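Putative oxidoreductase (Gluconobacter oxydans, PDB 3WJ7) probably works as a coenzyme-dependent oxidoreductase of the short-chain dehydrogenase/reductase family, with a Rossmann-type core expected to bind a nicotinamide coenzyme. Local coordinates at residues A[92-95]-A[96-100]; A[166-169]-A[170-174]; A[277-280]-A[281-285]; A[330-333]-A[334-338]. All coordinates share one frame; numbering follows the deposited sequence.

How the interactions relate
The four contacts follow one another along the chain without touching, each a local contact on or at the end of a helix. Interactions 1 and 2 belong to the Rossmann-type part, at the start of helix 95-115 and the end of helix 153-172. These two helices pack together, although the contact centres are 26 Å apart. Interaction 3 lies on helix 275-288, its centre 24 Å from that of interaction 1, and both meet the second subunit. Interaction 4, on helix 324-337, has its centre about 42 Å from that of interaction 2, across the chain's centre. Interactions 1 and 3 thus bear on assembly, whereas no other chain of the assembly touches interactions 2 and 4.

Interaction 1 of 4, residues A[92-95]-A[96-100]; sequences VPDP and ETMMK
Met98 N donates to Asp94 O at 3.0 Å with an N-H...O angle of 150°, the first full bond of the helix that starts here. Thr97 N also approaches Asp94 O, at 3.1 Å, but its angle of 120° makes that bond weak. One residue on, Met99 N donates to Pro95 O at 3.0 Å. Glu96 N takes no acceptor from within the turn and is hydrogen-bonded instead to Glu96 OE2 of the second subunit.

This is the N-terminus of helix 95-115, reached by the loop that leaves strand 78-83 of the Rossmann-type sheet. Asp94 occupies the N-cap position, yet its carboxylate caps nothing. With chi1 at 63°, CG sits between the backbone N and the carbonyl carbon, which keeps the carboxylate beside Thr97 CB and Met98. It lies across Thr97 at about a right angle, with OD2 3.4 Å from Thr97 CB. The same OD2 forms a salt bridge with Arg160 of the second subunit. Thr97 OG1 is satisfied by Glu96 OE1 of the second subunit, and Glu96 OE1 of this chain bonds Thr97 N of the third.

Met98 bends at chi2 and chi3, bringing its CE to 3.6 Å from Asp94 OD2 while its CG meets Val92 CG2 at 3.7 Å. Replacing Asp94 with an alanine would probably leave Arg160 of the second subunit without its carboxylate mate and open a gap beside Thr97 CB and Met98 CE. Val92 N finds its acceptor in Glu291 OE2 of the second subunit.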
loop_
_atom_site.group_PDB
_atom_site.type_symbol
_atom_site.label_atom_id
_atom_site.label_comp_id
_atom_site.label_asym_id
_atom_site.label_seq_id
_atom_site.Cartn_x
_atom_site.Cartn_y
_atom_site.Cartn_z
ATOM N N VAL A 92 6.972 -4.680 7.773
ATOM C CA VAL A 92 6.531 -5.590 6.716
ATOM C C VAL A 92 6.645 -4.900 5.371
ATOM O O VAL A 92 6.500 -3.688 5.280
ATOM C CB VAL A 92 5.044 -6.057 6.900
ATOM C CG1 VAL A 92 4.927 -7.199 7.906
ATOM C CG2 VAL A 92 4.140 -4.904 7.300
ATOM N N PRO A 93 6.854 -5.675 4.305
ATOM C CA PRO A 93 6.796 -5.106 2.940
ATOM C C PRO A 93 5.396 -4.614 2.534
ATOM O O PRO A 93 5.285 -3.732 1.672
ATOM C CB PRO A 93 7.185 -6.279 2.046
ATOM C CG PRO A 93 7.107 -7.512 2.884
ATOM C CD PRO A 93 6.968 -7.151 4.329
ATOM N N ASP A 94 4.345 -5.177 3.153
ATOM C CA ASP A 94 2.943 -4.927 2.757
ATOM C C ASP A 94 2.071 -4.280 3.856
ATOM O O ASP A 94 1.077 -4.872 4.274
ATOM C CB ASP A 94 2.270 -6.234 2.245
ATOM C CG ASP A 94 2.174 -7.332 3.331
ATOM O OD1 ASP A 94 3.014 -7.345 4.261
ATOM O OD2 ASP A 94 1.258 -8.195 3.250
ATOM N N PRO A 95 2.401 -3.052 4.282
ATOM C CA PRO A 95 1.724 -2.611 5.508
ATOM C C PRO A 95 0.192 -2.466 5.384
ATOM O O PRO A 95 -0.507 -2.603 6.383
ATOM C CB PRO A 95 2.423 -1.286 5.866
ATOM C CG PRO A 95 3.133 -0.829 4.606
ATOM C CD PRO A 95 3.246 -1.994 3.663
ATOM N N GLU A 96 -0.343 -2.256 4.190
ATOM C CA GLU A 96 -1.769 -1.972 4.079
ATOM C C GLU A 96 -2.495 -3.262 4.111
ATOM O O GLU A 96 -3.625 -3.355 4.611
ATOM C CB GLU A 96 -2.113 -1.185 2.813
ATOM C CG GLU A 96 -1.808 0.319 2.870
ATOM C CD GLU A 96 -2.289 1.070 1.637
ATOM O OE1 GLU A 96 -3.524 1.054 1.381
ATOM O OE2 GLU A 96 -1.450 1.674 0.916
ATOM N N THR A 97 -1.843 -4.285 3.589
ATOM C CA THR A 97 -2.413 -5.615 3.632
ATOM C C THR A 97 -2.377 -6.103 5.083
ATOM O O THR A 97 -3.291 -6.777 5.495
ATOM C CB THR A 97 -1.661 -6.584 2.709
ATOM O OG1 THR A 97 -1.541 -6.010 1.387
ATOM C CG2 THR A 97 -2.353 -7.935 2.666
ATOM N N MET A 98 -1.344 -5.761 5.854
ATOM C CA MET A 98 -1.265 -6.259 7.230
ATOM C C MET A 98 -2.311 -5.604 8.102
ATOM O O MET A 98 -2.954 -6.270 8.898
ATOM C CB MET A 98 0.127 -6.119 7.842
ATOM C CG MET A 98 1.139 -7.059 7.222
ATOM S SD MET A 98 0.862 -8.860 7.275
ATOM C CE MET A 98 -0.521 -9.212 6.170
ATOM N N MET A 99 -2.523 -4.311 7.897
ATOM C CA MET A 99 -3.574 -3.602 8.600
ATOM C C MET A 99 -4.978 -4.202 8.313
ATOM O O MET A 99 -5.756 -4.378 9.215
ATOM C CB MET A 99 -3.526 -2.130 8.230
ATOM C CG MET A 99 -4.767 -1.389 8.700
ATOM S SD MET A 99 -4.834 0.315 8.192
ATOM C CE MET A 99 -5.339 0.047 6.478
ATOM N N LYS A 100 -5.291 -4.568 7.086
ATOM C CA LYS A 100 -6.558 -5.241 6.866
ATOM C C LYS A 100 -6.629 -6.573 7.617
ATOM O O LYS A 100 -7.589 -6.858 8.292
ATOM C CB LYS A 100 -6.804 -5.466 5.383
ATOM C CG LYS A 100 -8.182 -5.959 5.026
ATOM C CD LYS A 100 -8.208 -6.282 3.529
ATOM C CE LYS A 100 -9.500 -6.974 3.079
ATOM N NZ LYS A 100 -9.635 -7.027 1.589
#

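Interaction 2 of 4, residues A[166-169]-A[170-174]; sequences LRLI and REKNL
Arg167 curls round one carboxylate oxygen of Glu171, one turn further along helix 153-172. From CB the chain runs to CG, placed anti to the backbone N (chi1 -165°), which brings CG to 3.4 Å from Glu171 OE1. CD follows at 3.4 Å from the same oxygen. A bend at chi3 then carries NE past at 4.2 Å and turns the guanidinium back, until NH1 donates to Glu171 OE1 at 3.3 Å in a salt bridge. NH1 meets OE1 nearly in line with its C-O bond, though the two planes stand 69° apart, so the pair is no flat two-pronged bridge. NH2 has the stronger partner, Glu164 OE1 on the preceding turn.

Leu168 O accepts from Lys172 N and from Leu174 N (3.2 Å), which reach it from opposite faces of the carbonyl plane. Asn173, the first residue to leave helical backbone angles, has positive phi (54°) and turns the chain toward strand 176-185. Leu174 CB comes to rest 4.1 Å from Leu168 CB, and both leucines touch Met110 of helix 95-115.

A leucine in place of Arg167 would probably leave Glu171 and Glu164 without their shared cation. With a carboxylate on each side in sequence, and Arg107 NE and Lys172 NZ nearby, the guanidinium belongs to a mixed charge cluster in which the acids are likely to offset the crowding of cations.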
loop_
_atom_site.group_PDB
_atom_site.type_symbol
_atom_site.label_atom_id
_atom_site.label_comp_id
_atom_site.label_asym_id
_atom_site.label_seq_id
_atom_site.Cartn_x
_atom_site.Cartn_y
_atom_site.Cartn_z
ATOM N N LEU A 166 -14.886 -1.239 19.863
ATOM C CA LEU A 166 -15.952 -0.359 20.411
ATOM C C LEU A 166 -17.306 -0.531 19.689
ATOM O O LEU A 166 -18.365 -0.350 20.319
ATOM C CB LEU A 166 -15.556 1.135 20.480
ATOM C CG LEU A 166 -14.371 1.394 21.407
ATOM C CD1 LEU A 166 -13.734 2.746 21.142
ATOM C CD2 LEU A 166 -14.737 1.261 22.869
ATOM N N ARG A 167 -17.278 -0.892 18.402
ATOM C CA ARG A 167 -18.519 -1.062 17.641
ATOM C C ARG A 167 -19.182 -2.342 18.158
ATOM O O ARG A 167 -20.344 -2.338 18.546
ATOM C CB ARG A 167 -18.246 -1.089 16.115
ATOM C CG ARG A 167 -19.463 -0.904 15.184
ATOM C CD ARG A 167 -19.315 -1.448 13.740
ATOM N NE ARG A 167 -18.373 -2.568 13.585
ATOM C CZ ARG A 167 -18.660 -3.880 13.487
ATOM N NH1 ARG A 167 -19.922 -4.371 13.525
ATOM N NH2 ARG A 167 -17.634 -4.720 13.362
ATOM N N LEU A 168 -18.404 -3.415 18.262
ATOM C CA LEU A 168 -18.923 -4.666 18.786
ATOM C C LEU A 168 -19.348 -4.590 20.235
ATOM O O LEU A 168 -20.253 -5.301 20.637
ATOM C CB LEU A 168 -17.922 -5.802 18.575
ATOM C CG LEU A 168 -17.607 -6.132 17.110
ATOM C CD1 LEU A 168 -16.366 -6.999 17.011
ATOM C CD2 LEU A 168 -18.775 -6.844 16.446
ATOM N N ILE A 169 -18.713 -3.754 21.038
ATOM C CA ILE A 169 -19.165 -3.599 22.415
ATOM C C ILE A 169 -20.582 -2.983 22.426
ATOM O O ILE A 169 -21.443 -3.413 23.199
ATOM C CB ILE A 169 -18.182 -2.744 23.244
ATOM C CG1 ILE A 169 -16.892 -3.521 23.514
ATOM C CG2 ILE A 169 -18.817 -2.246 24.551
ATOM C CD1 ILE A 169 -15.765 -2.665 24.055
ATOM N N ARG A 170 -20.821 -1.992 21.564
ATOM C CA ARG A 170 -22.100 -1.288 21.543
ATOM C C ARG A 170 -23.184 -2.036 20.759
ATOM O O ARG A 170 -24.305 -2.191 21.215
ATOM C CB ARG A 170 -21.938 0.119 20.980
ATOM C CG ARG A 170 -21.486 1.138 22.001
ATOM C CD ARG A 170 -22.341 2.406 21.925
ATOM N NE ARG A 170 -21.683 3.564 22.553
ATOM C CZ ARG A 170 -22.304 4.578 23.165
ATOM N NH1 ARG A 170 -23.635 4.610 23.276
ATOM N NH2 ARG A 170 -21.576 5.567 23.683
ATOM N N GLU A 171 -22.845 -2.518 19.584
ATOM C CA GLU A 171 -23.862 -3.092 18.736
ATOM C C GLU A 171 -24.239 -4.521 19.102
ATOM O O GLU A 171 -25.320 -4.976 18.766
ATOM C CB GLU A 171 -23.456 -3.012 17.261
ATOM C CG GLU A 171 -23.496 -1.607 16.685
ATOM C CD GLU A 171 -22.963 -1.558 15.257
ATOM O OE1 GLU A 171 -22.362 -2.569 14.788
ATOM O OE2 GLU A 171 -23.130 -0.505 14.596
ATOM N N LYS A 172 -23.352 -5.239 19.766
ATOM C CA LYS A 172 -23.556 -6.670 19.932
ATOM C C LYS A 172 -23.233 -7.104 21.344
ATOM O O LYS A 172 -23.159 -8.297 21.617
ATOM C CB LYS A 172 -22.759 -7.479 18.894
ATOM C CG LYS A 172 -23.072 -7.085 17.460
ATOM C CD LYS A 172 -22.627 -8.139 16.474
ATOM C CE LYS A 172 -23.433 -8.026 15.186
ATOM N NZ LYS A 172 -23.107 -9.117 14.214
ATOM N N ASN A 173 -23.045 -6.142 22.244
ATOM C CA ASN A 173 -22.825 -6.466 23.673
ATOM C C ASN A 173 -21.677 -7.463 23.941
ATOM O O ASN A 173 -21.763 -8.335 24.821
ATOM C CB ASN A 173 -24.141 -6.906 24.320
ATOM C CG ASN A 173 -25.294 -5.995 23.916
ATOM O OD1 ASN A 173 -25.430 -4.874 24.429
ATOM N ND2 ASN A 173 -26.097 -6.447 22.947
ATOM N N LEU A 174 -20.608 -7.299 23.157
ATOM C CA LEU A 174 -19.298 -7.916 23.405
ATOM C C LEU A 174 -18.758 -7.602 24.849
ATOM O O LEU A 174 -18.655 -6.470 25.271
ATOM C CB LEU A 174 -18.319 -7.483 22.308
ATOM C CG LEU A 174 -16.981 -8.216 22.328
ATOM C CD1 LEU A 174 -17.036 -9.542 21.582
ATOM C CD2 LEU A 174 -15.859 -7.321 21.817
#

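Interaction 3 of 4, residues A[277-280]-A[281-285]; sequences VALV and SEWLA
Ser281 N donates to Val277 O at 2.8 Å in the regular i to i+4 pattern of helix 275-288, a peripheral helix whose contact centre lies about 31 Å from the centre of the chain. Glu282 N repeats the bond to Ala278 O at 2.9 Å, and Leu284 N to Val280 O.

The firmly held side of the helix carries Ser281, Glu282 and Ala285. Ser281 OG, anti to the backbone N with chi1 at 166°, is hydrogen-bonded to Val294 O, and Glu282 OE1 forms a salt bridge with Arg296. Glu282 CG also passes 3.4 Å from Ala278 O. Pro292 rests against both Ser281 and Ala285, so this side is packed by the chain that follows the helix.

Other subunits pack on further residues: Leu284 meets Leu274 of the third, and Val277 and Ala278 meet Phe288 of the second. The indole of Trp283 brings CD1 to 3.5 Å from Leu279 O, while its approach to the Leu279 side chain is looser, CD1 to CG at 4.4 Å. Outside the two segments it has a cation-pi contact with Arg286 and packs on Tyr210 of the third subunit.

Val280 is exposed, and what it gives the neighbouring turn is a thin apolar contact: its side chain lies alongside that of Leu284, both pointing the same way, with Val280 CG1 4.0 Å from Leu284 CD1.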
loop_
_atom_site.group_PDB
_atom_site.type_symbol
_atom_site.label_atom_id
_atom_site.label_comp_id
_atom_site.label_asym_id
_atom_site.label_seq_id
_atom_site.Cartn_x
_atom_site.Cartn_y
_atom_site.Cartn_z
ATOM N N VAL A 277 12.644 19.108 5.027
ATOM C CA VAL A 277 12.567 17.779 4.412
ATOM C C VAL A 277 11.123 17.539 3.956
ATOM O O VAL A 277 10.859 16.988 2.858
ATOM C CB VAL A 277 12.970 16.682 5.421
ATOM C CG1 VAL A 277 13.227 15.360 4.727
ATOM C CG2 VAL A 277 14.198 17.102 6.217
ATOM N N ALA A 278 10.191 17.946 4.823
ATOM C CA ALA A 278 8.740 17.890 4.538
ATOM C C ALA A 278 8.420 18.666 3.271
ATOM O O ALA A 278 7.693 18.183 2.373
ATOM C CB ALA A 278 7.953 18.479 5.696
ATOM N N LEU A 279 8.996 19.866 3.202
ATOM C CA LEU A 279 8.774 20.727 2.090
ATOM C C LEU A 279 9.332 20.114 0.818
ATOM O O LEU A 279 8.658 20.095 -0.185
ATOM C CB LEU A 279 9.421 22.064 2.361
ATOM C CG LEU A 279 9.010 23.230 1.480
ATOM C CD1 LEU A 279 7.518 23.511 1.685
ATOM C CD2 LEU A 279 9.903 24.423 1.842
ATOM N N VAL A 280 10.547 19.594 0.874
ATOM C CA VAL A 280 11.181 19.026 -0.299
ATOM C C VAL A 280 10.381 17.822 -0.754
ATOM O O VAL A 280 10.058 17.671 -1.941
ATOM C CB VAL A 280 12.654 18.633 -0.032
ATOM C CG1 VAL A 280 13.292 18.083 -1.296
ATOM C CG2 VAL A 280 13.431 19.856 0.435
ATOM N N SER A 281 10.070 16.970 0.204
ATOM C CA SER A 281 9.127 15.870 0.015
ATOM C C SER A 281 7.829 16.255 -0.724
ATOM O O SER A 281 7.463 15.592 -1.669
ATOM C CB SER A 281 8.843 15.237 1.379
ATOM O OG SER A 281 7.729 14.393 1.326
ATOM N N GLU A 282 7.145 17.323 -0.326
ATOM C CA GLU A 282 5.973 17.782 -1.078
ATOM C C GLU A 282 6.347 18.177 -2.480
ATOM O O GLU A 282 5.608 17.861 -3.414
ATOM C CB GLU A 282 5.284 18.966 -0.423
ATOM C CG GLU A 282 4.647 18.658 0.924
ATOM C CD GLU A 282 4.089 19.892 1.649
ATOM O OE1 GLU A 282 3.622 20.860 0.984
ATOM O OE2 GLU A 282 4.099 19.891 2.913
ATOM N N TRP A 283 7.483 18.852 -2.658
ATOM C CA TRP A 283 7.863 19.243 -4.024
ATOM C C TRP A 283 8.274 18.100 -4.938
ATOM O O TRP A 283 7.881 18.082 -6.092
ATOM C CB TRP A 283 8.830 20.435 -4.071
ATOM C CG TRP A 283 8.020 21.688 -3.849
ATOM C CD1 TRP A 283 8.028 22.471 -2.734
ATOM C CD2 TRP A 283 6.989 22.239 -4.719
ATOM N NE1 TRP A 283 7.099 23.489 -2.855
ATOM C CE2 TRP A 283 6.451 23.375 -4.061
ATOM C CE3 TRP A 283 6.488 21.896 -5.995
ATOM C CZ2 TRP A 283 5.433 24.176 -4.631
ATOM C CZ3 TRP A 283 5.465 22.704 -6.570
ATOM C CH2 TRP A 283 4.958 23.820 -5.878
ATOM N N LEU A 284 9.034 17.140 -4.417
ATOM C CA LEU A 284 9.355 15.928 -5.169
ATOM C C LEU A 284 8.102 15.196 -5.624
ATOM O O LEU A 284 7.915 14.999 -6.831
ATOM C CB LEU A 284 10.279 14.988 -4.391
ATOM C CG LEU A 284 11.686 15.588 -4.197
ATOM C CD1 LEU A 284 12.520 14.731 -3.251
ATOM C CD2 LEU A 284 12.397 15.813 -5.521
ATOM N N ALA A 285 7.228 14.832 -4.685
ATOM C CA ALA A 285 5.966 14.198 -5.076
ATOM C C ALA A 285 5.179 14.995 -6.110
ATOM O O ALA A 285 4.716 14.397 -7.098
ATOM C CB ALA A 285 5.105 13.898 -3.895
#

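Interaction 4 of 4, residues A[330-333]-A[334-338]; sequences DAIA and WFRQH
Helix 324-337, the last helix of the chain, carries this contact on its final turns, where Asp330, Ile332 and Ala333 bond the residues four further on. Trp334 N donates to Asp330 O at 2.8 Å and Arg336 N to Ile332 O at 3.0 Å. Ala333 O is shared: Gln337 N reaches it almost straight (177°), and Arg336 N adds a weak bond at 122°.

Ala331, Ile332 and Phe335 supply the apolar part. Ala331 CB meets Phe335 CE2 at 4.1 Å, though the exact position of the ring is uncertain in the model. The phenyl ring goes on to Leu200 of helix 194-203, which also receives Ile332 at Ile199.

The polar side chains find their partners separately. Arg336 runs alongside Ile332, pointing the same way, with its NH1 3.7 Å from Ile332 CG2, and its NH2 has a weak bond to Ala260 O. Asp330 reaches the body of the protein through OD2, hydrogen-bonded to His219 NE2.

At the end of the helix the rings of Trp334 and His338 overlap near their rims. His338 CD2 stands 3.5 Å above the indole plane, and Trp334 NE1 lies 3.3 Å over the imidazole plane. Phe335 CD1 comes to the indole edge, in its plane.

A buried line of Ala331, Ile332 and Phe335, set against exposed Arg336 and Gln337, is the pattern of an amphipathic helix laid by one side on a neighbouring helix.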
loop_
_atom_site.group_PDB
_atom_site.type_symbol
_atom_site.label_atom_id
_atom_site.label_comp_id
_atom_site.label_asym_id
_atom_site.label_seq_id
_atom_site.Cartn_x
_atom_site.Cartn_y
_atom_site.Cartn_z
ATOM N N ASP A 330 16.539 -2.968 33.845
ATOM C CA ASP A 330 16.330 -4.397 33.605
ATOM C C ASP A 330 16.598 -4.812 32.147
ATOM O O ASP A 330 17.277 -5.819 31.909
ATOM C CB ASP A 330 14.921 -4.799 33.975
ATOM C CG ASP A 330 14.595 -4.539 35.422
ATOM O OD1 ASP A 330 15.527 -4.280 36.226
ATOM O OD2 ASP A 330 13.386 -4.613 35.749
ATOM N N ALA A 331 16.094 -4.017 31.192
ATOM C CA ALA A 331 16.279 -4.285 29.770
ATOM C C ALA A 331 17.774 -4.354 29.414
ATOM O O ALA A 331 18.210 -5.265 28.678
ATOM C CB ALA A 331 15.548 -3.240 28.924
ATOM N N ILE A 332 18.566 -3.422 29.954
ATOM C CA ILE A 332 20.022 -3.450 29.739
ATOM C C ILE A 332 20.668 -4.623 30.476
ATOM O O ILE A 332 21.497 -5.316 29.896
ATOM C CB ILE A 332 20.703 -2.132 30.126
ATOM C CG1 ILE A 332 20.408 -1.077 29.081
ATOM C CG2 ILE A 332 22.209 -2.311 30.294
ATOM C CD1 ILE A 332 20.313 0.312 29.651
ATOM N N ALA A 333 20.264 -4.903 31.704
ATOM C CA ALA A 333 20.922 -6.017 32.403
ATOM C C ALA A 333 20.671 -7.300 31.607
ATOM O O ALA A 333 21.566 -8.131 31.400
ATOM C CB ALA A 333 20.447 -6.165 33.858
ATOM N N TRP A 334 19.449 -7.448 31.134
ATOM C CA TRP A 334 19.123 -8.604 30.336
ATOM C C TRP A 334 19.935 -8.628 29.017
ATOM O O TRP A 334 20.537 -9.656 28.672
ATOM C CB TRP A 334 17.645 -8.648 30.081
ATOM C CG TRP A 334 17.214 -9.929 29.592
ATOM C CD1 TRP A 334 16.770 -11.010 30.337
ATOM C CD2 TRP A 334 17.167 -10.334 28.232
ATOM N NE1 TRP A 334 16.451 -12.047 29.508
ATOM C CE2 TRP A 334 16.676 -11.662 28.210
ATOM C CE3 TRP A 334 17.500 -9.710 27.024
ATOM C CZ2 TRP A 334 16.503 -12.370 27.018
ATOM C CZ3 TRP A 334 17.319 -10.409 25.847
ATOM C CH2 TRP A 334 16.823 -11.722 25.849
ATOM N N PHE A 335 19.991 -7.512 28.292
ATOM C CA PHE A 335 20.801 -7.491 27.073
ATOM C C PHE A 335 22.288 -7.884 27.286
ATOM O O PHE A 335 22.877 -8.519 26.408
ATOM C CB PHE A 335 20.742 -6.126 26.377
ATOM C CG PHE A 335 19.401 -5.783 25.803
ATOM C CD1 PHE A 335 18.697 -6.696 25.019
ATOM C CD2 PHE A 335 18.867 -4.518 25.992
ATOM C CE1 PHE A 335 17.486 -6.352 24.464
ATOM C CE2 PHE A 335 17.623 -4.177 25.463
ATOM C CZ PHE A 335 16.942 -5.091 24.690
ATOM N N ARG A 336 22.880 -7.493 28.423
ATOM C CA ARG A 336 24.298 -7.764 28.716
ATOM C C ARG A 336 24.534 -9.261 28.965
ATOM O O ARG A 336 25.402 -9.876 28.343
ATOM C CB ARG A 336 24.756 -6.944 29.909
ATOM C CG ARG A 336 26.233 -6.553 29.888
ATOM C CD ARG A 336 26.486 -5.388 30.845
ATOM N NE ARG A 336 27.122 -4.248 30.171
ATOM C CZ ARG A 336 26.786 -2.970 30.360
ATOM N NH1 ARG A 336 25.806 -2.650 31.192
ATOM N NH2 ARG A 336 27.426 -2.006 29.704
ATOM N N GLN A 337 23.722 -9.842 29.845
ATOM C CA GLN A 337 23.757 -11.270 30.147
ATOM C C GLN A 337 23.456 -12.163 28.962
ATOM O O GLN A 337 23.868 -13.320 28.949
ATOM C CB GLN A 337 22.748 -11.611 31.245
ATOM C CG GLN A 337 23.010 -10.929 32.568
ATOM C CD GLN A 337 21.814 -11.018 33.482
ATOM O OE1 GLN A 337 20.923 -11.839 33.264
ATOM N NE2 GLN A 337 21.775 -10.159 34.502
ATOM N N HIS A 338 22.714 -11.665 27.982
ATOM C CA HIS A 338 22.248 -12.544 26.912
ATOM C C HIS A 338 22.998 -12.299 25.618
ATOM O O HIS A 338 22.613 -12.766 24.560
ATOM C CB HIS A 338 20.716 -12.502 26.802
ATOM C CG HIS A 338 20.029 -13.175 27.955
ATOM N ND1 HIS A 338 19.420 -14.411 27.848
ATOM C CD2 HIS A 338 19.912 -12.814 29.258
ATOM C CE1 HIS A 338 18.938 -14.772 29.029
ATOM N NE2 HIS A 338 19.222 -13.820 29.901
#